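Local coordinates for protein aminotransferase TlmJ (Streptoalloteichus hindustanus, PDB 5UID) that is probably a pyridoxal phosphate-dependent transaminase of the DegT/DnrJ/EryC1 family, transferring amino groups in natural product biosynthesis, at residues Asn92-Ala96 with Arg97-Pro101; Asp116-Ala119 with Glu120-Pro124. One frame throughout, in Å; residues are numbered along the deposited sequence.

Contact 1: residues Asn92-Ala96 with Arg97-Pro101; sequences NAIAA and RGARP
The pyrrolidine ring of P101 turns one face to I94, whose CG2 methyl sits over it, 3.8 Å from P101 CG. A95 CB comes up to the CG corner, on the same side of the ring, at 4.1 Å. With I94 CG1 beside the backbone N (chi1 -61°), CG2 is left anti to it and falls between the proline and A99 CB, 3.7 Å from the latter. Beneath this small apolar cluster the helix 88-95 closes in a Schellman motif. I94 O accepts R97 N at 3.3 Å and, weakly, A99 N. G98 N bonds to A95 O at 3.1 Å, closing the type I turn from A95 to G98. With phi at 92°, G98 adopts a backbone that a CB would jam against the preceding carbonyl. The A95 CA-H also points at A99 O, 3.3 Å from A95 CA. R100 leaves the turn to pair with E79, and F241 of the second subunit packs on A95 and A96. I94 O, gripped by one bond and a weak second, and the small apolar cluster thus accompany the turn from helix into strand 100-104 of the beta-alpha-beta unit.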
ATOM      1  N   ASN A  92     -11.817  -4.330  10.629  1.00 22.98           N
ATOM      2  CA  ASN A  92     -10.805  -5.337  10.327  1.00 25.75           C
ATOM      3  C   ASN A  92      -9.504  -5.041  11.060  1.00 28.40           C
ATOM      4  O   ASN A  92      -8.817  -5.962  11.519  1.00 30.35           O
ATOM      5  CB  ASN A  92     -10.569  -5.413   8.816  1.00 25.23           C
ATOM      6  CG  ASN A  92     -11.649  -6.200   8.092  1.00 26.69           C
ATOM      7  OD1 ASN A  92     -12.622  -6.649   8.698  1.00 28.10           O
ATOM      8  ND2 ASN A  92     -11.481  -6.369   6.783  1.00 28.17           N
ATOM      9  N   ALA A  93      -9.152  -3.758  11.191  1.00 29.13           N
ATOM     10  CA  ALA A  93      -7.942  -3.395  11.921  1.00 25.39           C
ATOM     11  C   ALA A  93      -8.015  -3.833  13.377  1.00 21.75           C
ATOM     12  O   ALA A  93      -6.981  -4.119  13.991  1.00 26.46           O
ATOM     13  CB  ALA A  93      -7.705  -1.888  11.830  1.00 19.37           C
ATOM     14  N   ILE A  94      -9.221  -3.898  13.941  1.00 27.16           N
ATOM     15  CA  ILE A  94      -9.386  -4.326  15.325  1.00 30.23           C
ATOM     16  C   ILE A  94      -9.325  -5.844  15.432  1.00 29.42           C
ATOM     17  O   ILE A  94      -8.551  -6.398  16.221  1.00 28.73           O
ATOM     18  CB  ILE A  94     -10.708  -3.773  15.891  1.00 32.88           C
ATOM     19  CG1 ILE A  94     -10.700  -2.241  15.866  1.00 25.49           C
ATOM     20  CG2 ILE A  94     -10.953  -4.297  17.306  1.00 21.29           C
ATOM     21  CD1 ILE A  94     -12.081  -1.626  15.824  1.00 27.12           C
ATOM     22  N   ALA A  95     -10.138  -6.540  14.635  1.00 28.43           N
ATOM     23  CA  ALA A  95     -10.241  -7.989  14.747  1.00 30.59           C
ATOM     24  C   ALA A  95      -8.978  -8.713  14.292  1.00 28.88           C
ATOM     25  O   ALA A  95      -8.738  -9.841  14.734  1.00 32.75           O
ATOM     26  CB  ALA A  95     -11.446  -8.488  13.947  1.00 28.46           C
ATOM     27  N   ALA A  96      -8.165  -8.100  13.425  1.00 28.35           N
ATOM     28  CA  ALA A  96      -6.947  -8.764  12.968  1.00 29.76           C
ATOM     29  C   ALA A  96      -5.922  -8.894  14.086  1.00 26.36           C
ATOM     30  O   ALA A  96      -5.098  -9.815  14.065  1.00 27.27           O
ATOM     31  CB  ALA A  96      -6.341  -8.012  11.783  1.00 32.95           C
ATOM     32  N   ARG A  97      -5.953  -7.990  15.062  1.00 28.22           N
ATOM     33  CA  ARG A  97      -5.058  -8.068  16.210  1.00 28.79           C
ATOM     34  C   ARG A  97      -5.550  -9.032  17.282  1.00 30.15           C
ATOM     35  O   ARG A  97      -4.854  -9.226  18.286  1.00 32.57           O
ATOM     36  CB  ARG A  97      -4.867  -6.677  16.820  1.00 32.04           C
ATOM     37  CG  ARG A  97      -4.144  -5.694  15.915  1.00 36.01           C
ATOM     38  CD  ARG A  97      -2.882  -5.178  16.581  1.00 43.72           C
ATOM     39  NE  ARG A  97      -1.949  -6.259  16.881  1.00 58.08           N
ATOM     40  CZ  ARG A  97      -0.929  -6.154  17.726  1.00 69.17           C
ATOM     41  NH1 ARG A  97      -0.708  -5.014  18.367  1.00 70.26           N
ATOM     42  NH2 ARG A  97      -0.130  -7.192  17.937  1.00 78.52           N
ATOM     43  N   GLY A  98      -6.716  -9.645  17.095  1.00 26.88           N
ATOM     44  CA  GLY A  98      -7.313 -10.478  18.116  1.00 32.44           C
ATOM     45  C   GLY A  98      -8.276  -9.760  19.036  1.00 37.67           C
ATOM     46  O   GLY A  98      -8.834 -10.398  19.937  1.00 34.36           O
ATOM     47  N   ALA A  99      -8.487  -8.462  18.842  1.00 35.90           N
ATOM     48  CA  ALA A  99      -9.406  -7.690  19.663  1.00 38.08           C
ATOM     49  C   ALA A  99     -10.828  -7.796  19.125  1.00 39.22           C
ATOM     50  O   ALA A  99     -11.059  -8.182  17.976  1.00 36.21           O
ATOM     51  CB  ALA A  99      -8.977  -6.223  19.721  1.00 34.85           C
ATOM     52  N   ARG A 100     -11.788  -7.436  19.977  1.00 34.22           N
ATOM     53  CA  ARG A 100     -13.197  -7.553  19.637  1.00 34.26           C
ATOM     54  C   ARG A 100     -13.763  -6.187  19.290  1.00 34.99           C
ATOM     55  O   ARG A 100     -13.798  -5.303  20.161  1.00 36.33           O
ATOM     56  CB  ARG A 100     -13.975  -8.166  20.796  1.00 40.62           C
ATOM     57  CG  ARG A 100     -15.476  -8.223  20.582  1.00 49.98           C
ATOM     58  CD  ARG A 100     -16.153  -9.021  21.690  1.00 60.42           C
ATOM     59  NE  ARG A 100     -17.605  -9.043  21.543  1.00 71.74           N
ATOM     60  CZ  ARG A 100     -18.439  -8.281  22.244  1.00 84.15           C
ATOM     61  NH1 ARG A 100     -17.967  -7.437  23.151  1.00 87.82           N
ATOM     62  NH2 ARG A 100     -19.747  -8.367  22.042  1.00 88.71           N
ATOM     63  N   PRO A 101     -14.206  -5.960  18.052  1.00 30.94           N
ATOM     64  CA  PRO A 101     -14.875  -4.692  17.720  1.00 30.57           C
ATOM     65  C   PRO A 101     -16.249  -4.640  18.373  1.00 32.32           C
ATOM     66  O   PRO A 101     -17.086  -5.516  18.150  1.00 35.38           O
ATOM     67  CB  PRO A 101     -14.977  -4.728  16.189  1.00 28.87           C
ATOM     68  CG  PRO A 101     -14.081  -5.856  15.745  1.00 33.08           C
ATOM     69  CD  PRO A 101     -14.061  -6.831  16.877  1.00 30.08           C
TER

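Contact 2: residues Asp116-Ala119 with Glu120-Pro124; sequences DHVA and EKLGP
L122 folds back over the last turn of helix 115-119, its CG lying 3.4 Å from V118 O and its CD1 3.9 Å from A119 CA. With CG anti to its carbonyl carbon (chi1 -64°), the branch points back along the helix end, and CD2 meets V118 CG1 at 4.2 Å. V81, V129 and L147 also touch L122, so this leucine joins the helix end to the sheet and to helix 141-151. Cutting L122 back to an alanine removes CG and both methyls, which is likely to leave V118 CG1 without its apolar neighbour and a gap facing V81, V129 and L147. The backbone unwinds in steps. E120 N still reaches four residues back to D116 O, at 3.1 Å, whereas K121 N bonds to V118 O at 3.0 Å and L122 N to A119 O at 3.2 Å, the last closing a type I turn from A119 to L122. E120 CB rests 3.6 Å from D116 O. K121 lays CB and CG beside the carbonyls of V118 and H117 and leads its amine away, while its side chain touches V102 and C104 of strand 100-104. The chemistry is therefore divided: the carbonyls of D116, V118 and A119 accept successive N-H groups, an apolar side, V118 and L122, faces the sheet, A119 and L122 also meet helix 141-151, and the acidic E120 remains exposed.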
ATOM      1  N   ASP A 116     -23.229   9.663  24.111  1.00 33.45           N
ATOM      2  CA  ASP A 116     -23.995   8.684  24.877  1.00 39.52           C
ATOM      3  C   ASP A 116     -23.963   7.310  24.218  1.00 41.42           C
ATOM      4  O   ASP A 116     -23.933   6.286  24.911  1.00 41.34           O
ATOM      5  CB  ASP A 116     -25.439   9.163  25.045  1.00 39.64           C
ATOM      6  CG  ASP A 116     -25.564  10.312  26.026  1.00 47.01           C
ATOM      7  OD1 ASP A 116     -24.726  10.396  26.949  1.00 51.56           O
ATOM      8  OD2 ASP A 116     -26.495  11.130  25.878  1.00 51.15           O
ATOM      9  N   HIS A 117     -23.969   7.268  22.883  1.00 37.93           N
ATOM     10  CA  HIS A 117     -23.877   5.991  22.180  1.00 39.52           C
ATOM     11  C   HIS A 117     -22.540   5.310  22.440  1.00 38.86           C
ATOM     12  O   HIS A 117     -22.488   4.094  22.661  1.00 32.56           O
ATOM     13  CB  HIS A 117     -24.090   6.201  20.680  1.00 28.27           C
ATOM     14  CG  HIS A 117     -25.515   6.457  20.303  1.00 35.23           C
ATOM     15  ND1 HIS A 117     -25.875   7.255  19.238  1.00 35.55           N
ATOM     16  CD2 HIS A 117     -26.673   6.013  20.848  1.00 35.61           C
ATOM     17  CE1 HIS A 117     -27.192   7.296  19.147  1.00 32.37           C
ATOM     18  NE2 HIS A 117     -27.701   6.549  20.110  1.00 33.01           N
ATOM     19  N   VAL A 118     -21.448   6.076  22.413  1.00 40.76           N
ATOM     20  CA  VAL A 118     -20.135   5.505  22.689  1.00 35.74           C
ATOM     21  C   VAL A 118     -20.046   5.053  24.142  1.00 34.22           C
ATOM     22  O   VAL A 118     -19.541   3.962  24.436  1.00 32.73           O
ATOM     23  CB  VAL A 118     -19.027   6.518  22.342  1.00 29.09           C
ATOM     24  CG1 VAL A 118     -17.651   5.908  22.579  1.00 28.16           C
ATOM     25  CG2 VAL A 118     -19.168   6.987  20.905  1.00 30.15           C
ATOM     26  N   ALA A 119     -20.547   5.875  25.069  1.00 39.68           N
ATOM     27  CA  ALA A 119     -20.446   5.553  26.489  1.00 45.59           C
ATOM     28  C   ALA A 119     -21.170   4.258  26.832  1.00 46.28           C
ATOM     29  O   ALA A 119     -20.725   3.516  27.716  1.00 48.08           O
ATOM     30  CB  ALA A 119     -20.999   6.703  27.330  1.00 36.77           C
ATOM     31  N   GLU A 120     -22.277   3.964  26.146  1.00 44.77           N
ATOM     32  CA  GLU A 120     -23.040   2.758  26.447  1.00 48.56           C
ATOM     33  C   GLU A 120     -22.273   1.486  26.107  1.00 38.77           C
ATOM     34  O   GLU A 120     -22.623   0.413  26.610  1.00 41.83           O
ATOM     35  CB  GLU A 120     -24.375   2.780  25.699  1.00 60.61           C
ATOM     36  CG  GLU A 120     -25.404   1.798  26.238  1.00 76.06           C
ATOM     37  CD  GLU A 120     -26.630   1.693  25.353  1.00 87.98           C
ATOM     38  OE1 GLU A 120     -26.665   2.364  24.299  1.00 89.58           O
ATOM     39  OE2 GLU A 120     -27.558   0.937  25.712  1.00 92.74           O
ATOM     40  N   LYS A 121     -21.239   1.578  25.276  1.00 36.60           N
ATOM     41  CA  LYS A 121     -20.432   0.425  24.909  1.00 35.21           C
ATOM     42  C   LYS A 121     -19.061   0.422  25.571  1.00 36.70           C
ATOM     43  O   LYS A 121     -18.298  -0.528  25.376  1.00 36.06           O
ATOM     44  CB  LYS A 121     -20.272   0.353  23.386  1.00 29.65           C
ATOM     45  CG  LYS A 121     -21.589   0.245  22.633  1.00 34.57           C
ATOM     46  CD  LYS A 121     -22.342  -1.021  23.010  1.00 35.50           C
ATOM     47  CE  LYS A 121     -23.675  -1.109  22.285  1.00 32.23           C
ATOM     48  NZ  LYS A 121     -24.434  -2.327  22.681  1.00 38.45           N
ATOM     49  N   LEU A 122     -18.727   1.452  26.346  1.00 44.44           N
ATOM     50  CA  LEU A 122     -17.461   1.463  27.064  1.00 47.36           C
ATOM     51  C   LEU A 122     -17.496   0.466  28.216  1.00 51.62           C
ATOM     52  O   LEU A 122     -18.518   0.304  28.887  1.00 49.49           O
ATOM     53  CB  LEU A 122     -17.159   2.864  27.597  1.00 41.56           C
ATOM     54  CG  LEU A 122     -16.949   3.980  26.573  1.00 39.30           C
ATOM     55  CD1 LEU A 122     -16.651   5.291  27.281  1.00 46.84           C
ATOM     56  CD2 LEU A 122     -15.834   3.621  25.604  1.00 32.57           C
ATOM     57  N   GLY A 123     -16.368  -0.203  28.445  1.00 54.68           N
ATOM     58  CA  GLY A 123     -16.273  -1.185  29.498  1.00 53.47           C
ATOM     59  C   GLY A 123     -14.857  -1.375  30.002  1.00 51.15           C
ATOM     60  O   GLY A 123     -13.936  -0.636  29.639  1.00 47.96           O
ATOM     61  N   PRO A 124     -14.660  -2.377  30.863  1.00 53.25           N
ATOM     62  CA  PRO A 124     -13.310  -2.636  31.392  1.00 51.89           C
ATOM     63  C   PRO A 124     -12.295  -3.006  30.326  1.00 48.10           C
ATOM     64  O   PRO A 124     -11.102  -2.732  30.500  1.00 46.92           O
ATOM     65  CB  PRO A 124     -13.536  -3.794  32.374  1.00 51.82           C
ATOM     66  CG  PRO A 124     -14.989  -3.731  32.724  1.00 51.49           C
ATOM     67  CD  PRO A 124     -15.678  -3.239  31.489  1.00 54.46           C
TER

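Contacts 1 and 2 follow each other along the chain, one on entering strand 100-104 and the other on leaving helix 115-119, the next helix. Their centres are 18 Å apart and their nearest atoms about 7 Å, so they do not touch. Strand 79-83 links them: contact 1 packs on V80 and L82, contact 2 on V81 between them, consistent with the two sitting on opposite faces of the sheet near its 100-104 edge. Contact 1 also meets the second subunit; contact 2 touches no other chain of the assembly. Neither includes a residue of the pyridoxal phosphate pocket, and both look like fold packing rather than parts of the site, their centres 19 and 22 Å from that of the chain.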